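Local coordinates for protein glutamate racemase (Bacillus anthracis, PDB 2DWU) that belongs to the Asp/Glu/hydantoin racemase family of two-sheet alpha/beta proteins and holds D-glutamic acid in a pocket, at residues B[61-64]-B[65-68]; B[151-154]-B[155-159]. All blocks are in the same frame, centred on the assembly; numbering follows the deposited sequence.

Contact 1 (B[61-64]-B[65-68]); sequences MVEF and LKQF
The carbonyl oxygen of Val-62 accepts a hydrogen bond from Lys-66 N at 2.9 Å, bent at the hydrogen (138°), while Lys-66 CG rests against the same oxygen at 3.4 Å. One residue earlier, Leu-65 N bonds to Met-61 O at 3.0 Å. These i to i+4 bonds end helix 51-65; the chain then tightens, with Gln-67 N reaching Phe-64 O at 3.2 Å from well above the carbonyl plane. Overlapping this, a type I turn runs from Leu-65 to Phe-68, closed by Phe-68 N on Leu-65 O. This turn returns Phe-68 to Phe-64, whose CG is set beside the carbonyl carbon (chi1 169°), on the side of the turn. The two rings form an offset edge-to-face pair, centroids 5.6 Å apart and planes at 66°, the edge of Phe-68 directed to the face of Phe-64 and Phe-68 CE1 lying 3.8 Å from Phe-64 CZ. Leu-65 CD2 adds an apolar touch on Phe-64 CD2. Phe-240 meets the Phe-64 ring in a second edge-to-face pair, and Leu-65 packs on strands 9-14, 35-39 and 70-75. Backbone bonds thus set the turn, whereas aromatic carbon contacts hold Phe-68 against Phe-64 of the last helical turn.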
# COMPACT_ATOMS: atom_id res chain seq x y z
N MET B 61 25.27 8.17 9.26
CA MET B 61 24.02 8.90 9.47
C MET B 61 23.17 8.19 10.52
O MET B 61 22.47 8.85 11.29
CB MET B 61 23.21 9.04 8.16
CG MET B 61 23.78 10.08 7.22
SD MET B 61 22.74 10.44 5.81
CE MET B 61 23.11 9.05 4.70
N VAL B 62 23.20 6.87 10.55
CA VAL B 62 22.42 6.13 11.55
C VAL B 62 22.94 6.47 12.95
O VAL B 62 22.15 6.61 13.89
CB VAL B 62 22.47 4.60 11.32
CG1 VAL B 62 21.85 3.85 12.51
CG2 VAL B 62 21.72 4.26 10.04
N GLU B 63 24.26 6.60 13.09
CA GLU B 63 24.84 6.94 14.39
C GLU B 63 24.34 8.29 14.85
O GLU B 63 24.09 8.50 16.04
CB GLU B 63 26.38 6.95 14.32
CG GLU B 63 26.98 5.56 14.37
CD GLU B 63 26.46 4.74 15.55
OE1 GLU B 63 26.70 5.16 16.71
OE2 GLU B 63 25.82 3.70 15.32
N PHE B 64 24.17 9.22 13.90
CA PHE B 64 23.65 10.53 14.23
C PHE B 64 22.20 10.41 14.68
O PHE B 64 21.80 11.00 15.70
CB PHE B 64 23.71 11.46 13.01
CG PHE B 64 22.95 12.74 13.20
CD1 PHE B 64 23.45 13.75 14.01
CD2 PHE B 64 21.70 12.91 12.62
CE1 PHE B 64 22.71 14.92 14.24
CE2 PHE B 64 20.95 14.07 12.84
CZ PHE B 64 21.46 15.08 13.66
N LEU B 65 21.39 9.67 13.93
CA LEU B 65 19.98 9.53 14.26
C LEU B 65 19.73 8.81 15.58
O LEU B 65 18.70 9.03 16.23
CB LEU B 65 19.23 8.82 13.12
CG LEU B 65 19.13 9.65 11.83
CD1 LEU B 65 18.49 8.80 10.71
CD2 LEU B 65 18.30 10.92 12.07
N LYS B 66 20.66 7.96 15.99
CA LYS B 66 20.51 7.20 17.23
C LYS B 66 20.53 8.08 18.46
O LYS B 66 20.21 7.62 19.56
CB LYS B 66 21.60 6.13 17.33
CG LYS B 66 21.26 4.85 16.62
CD LYS B 66 22.45 3.92 16.58
CE LYS B 66 22.01 2.51 16.25
NZ LYS B 66 21.15 1.95 17.34
N GLN B 67 20.89 9.35 18.29
CA GLN B 67 20.91 10.29 19.40
C GLN B 67 19.48 10.69 19.75
O GLN B 67 19.22 11.27 20.81
CB GLN B 67 21.75 11.51 19.02
CG GLN B 67 23.18 11.13 18.64
CD GLN B 67 24.02 12.34 18.22
OE1 GLN B 67 23.75 12.97 17.19
NE2 GLN B 67 25.03 12.67 19.02
N PHE B 68 18.55 10.36 18.85
CA PHE B 68 17.13 10.67 19.04
C PHE B 68 16.35 9.42 19.37
O PHE B 68 16.80 8.30 19.09
CB PHE B 68 16.54 11.29 17.77
CG PHE B 68 17.23 12.53 17.32
CD1 PHE B 68 18.34 12.46 16.50
CD2 PHE B 68 16.76 13.78 17.72
CE1 PHE B 68 18.98 13.61 16.07
CE2 PHE B 68 17.40 14.94 17.30
CZ PHE B 68 18.52 14.85 16.47

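Contact 2 (B[151-154]-B[155-159]); sequences LATV and VENRL
Asn-157 folds back over Thr-153, one turn earlier in the short helix 151-157, and the two side chains meet on its exposed side near the C-terminal end. Asn-157 CB sits 3.5 Å from Thr-153 O. Asn-157 CG, held beside its own backbone N (chi1 -53°), lies 3.7 Å from Thr-153 O, to which that N donates at 2.8 Å. At the tip, Asn-157 OD1 lies 3.4 Å from Thr-153 CG2, a van der Waals contact. The threonine methyl is placed for it by its own torsion, since CG2 stands anti to the backbone N, beside the carbonyl carbon, where it can meet OD1.

The other faces of the helix do different work. Glu-156 N bonds to Ala-152 O at 3.0 Å, and the extended side chain of Glu-156 carries OE2 to a hydrogen bond with His-190 NE2, from a residue of the D-glutamic acid pocket. Ala-152 comes within about 4 Å of that ligand with its side chain, which places this turn next to the pocket. Val-155 N bonds to Leu-151 O; its side chain packs on Leu-193 and Leu-194, and Val-154 is buried against Tyr-164, Val-165 and Gln-168 of helix 162-177. Beyond Asn-157 the chain leaves helical geometry at Arg-158, whose side chain makes a cation-pi contact with Tyr-164. The last helical bond runs from Arg-158 N to Val-154 O (2.9 Å, 152° at the hydrogen), while Leu-159 N, 3.1 Å from the same Val-154 O, is too poorly angled to add a second.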
# COMPACT_ATOMS: atom_id res chain seq x y z
N LEU B 151 19.56 12.52 -14.56
CA LEU B 151 18.34 13.06 -14.03
C LEU B 151 18.32 13.73 -12.68
O LEU B 151 17.70 14.78 -12.54
CB LEU B 151 17.20 12.03 -14.15
CG LEU B 151 16.92 11.59 -15.61
CD1 LEU B 151 15.67 10.72 -15.60
CD2 LEU B 151 16.72 12.79 -16.55
N ALA B 152 18.98 13.15 -11.69
CA ALA B 152 18.96 13.79 -10.37
C ALA B 152 19.66 15.16 -10.42
O ALA B 152 19.17 16.15 -9.84
CB ALA B 152 19.62 12.88 -9.32
N THR B 153 20.77 15.25 -11.15
CA THR B 153 21.48 16.53 -11.25
C THR B 153 20.61 17.53 -11.99
O THR B 153 20.56 18.72 -11.63
CB THR B 153 22.83 16.37 -11.98
OG1 THR B 153 23.60 15.34 -11.34
CG2 THR B 153 23.63 17.66 -11.92
N VAL B 154 19.89 17.06 -13.00
CA VAL B 154 18.99 17.93 -13.75
C VAL B 154 17.95 18.51 -12.80
O VAL B 154 17.67 19.70 -12.83
CB VAL B 154 18.28 17.15 -14.92
CG1 VAL B 154 17.04 17.89 -15.40
CG2 VAL B 154 19.26 17.00 -16.07
N VAL B 155 17.40 17.67 -11.93
CA VAL B 155 16.39 18.13 -11.00
C VAL B 155 16.93 19.18 -10.02
O VAL B 155 16.26 20.16 -9.75
CB VAL B 155 15.79 16.93 -10.21
CG1 VAL B 155 15.02 17.42 -8.98
CG2 VAL B 155 14.83 16.17 -11.12
N GLU B 156 18.14 18.97 -9.50
CA GLU B 156 18.69 19.95 -8.56
C GLU B 156 19.27 21.22 -9.17
O GLU B 156 19.25 22.28 -8.54
CB GLU B 156 19.77 19.30 -7.70
CG GLU B 156 19.24 18.47 -6.58
CD GLU B 156 20.32 18.05 -5.60
OE1 GLU B 156 21.11 18.93 -5.17
OE2 GLU B 156 20.39 16.85 -5.24
N ASN B 157 19.76 21.13 -10.40
CA ASN B 157 20.43 22.28 -11.00
C ASN B 157 19.94 22.90 -12.29
O ASN B 157 20.41 23.99 -12.65
CB ASN B 157 21.90 21.92 -11.20
CG ASN B 157 22.55 21.41 -9.94
OD1 ASN B 157 23.20 20.37 -9.94
ND2 ASN B 157 22.37 22.14 -8.85
N ARG B 158 19.01 22.26 -12.98
CA ARG B 158 18.58 22.77 -14.28
C ARG B 158 17.07 22.68 -14.46
O ARG B 158 16.57 22.81 -15.58
CB ARG B 158 19.24 21.95 -15.39
CG ARG B 158 20.71 21.57 -15.17
CD ARG B 158 21.64 22.74 -15.50
NE ARG B 158 21.58 23.12 -16.90
CZ ARG B 158 22.29 22.56 -17.88
NH1 ARG B 158 22.13 23.01 -19.12
NH2 ARG B 158 23.15 21.59 -17.64
N LEU B 159 16.34 22.48 -13.37
CA LEU B 159 14.90 22.30 -13.48
C LEU B 159 14.12 23.43 -14.15
O LEU B 159 13.08 23.18 -14.77
CB LEU B 159 14.31 21.98 -12.10
CG LEU B 159 12.90 21.37 -12.07
CD1 LEU B 159 12.88 20.04 -12.83
CD2 LEU B 159 12.50 21.16 -10.62

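Contact 1 lies at the C-terminal end of helix 51-65, whereas contact 2 takes in all of helix 151-157 and the turn after it; both mix buried with exposed residues, with centres 29 Å apart and nearest atoms about 13 Å apart. Contact 1 joins its helix to the turn before strand 70-75, against the six-stranded parallel sheet; the helix of contact 2 follows an outer strand of the four-stranded sheet and lies against helix 162-177. An aromatic pair dominates the side-chain chemistry of the first, whereas in the second the backbone does most of the bonding. The side chain of Ala-152 comes within about 4 Å of D-glutamic acid, whereas that of Met-61 stays about 9 Å away.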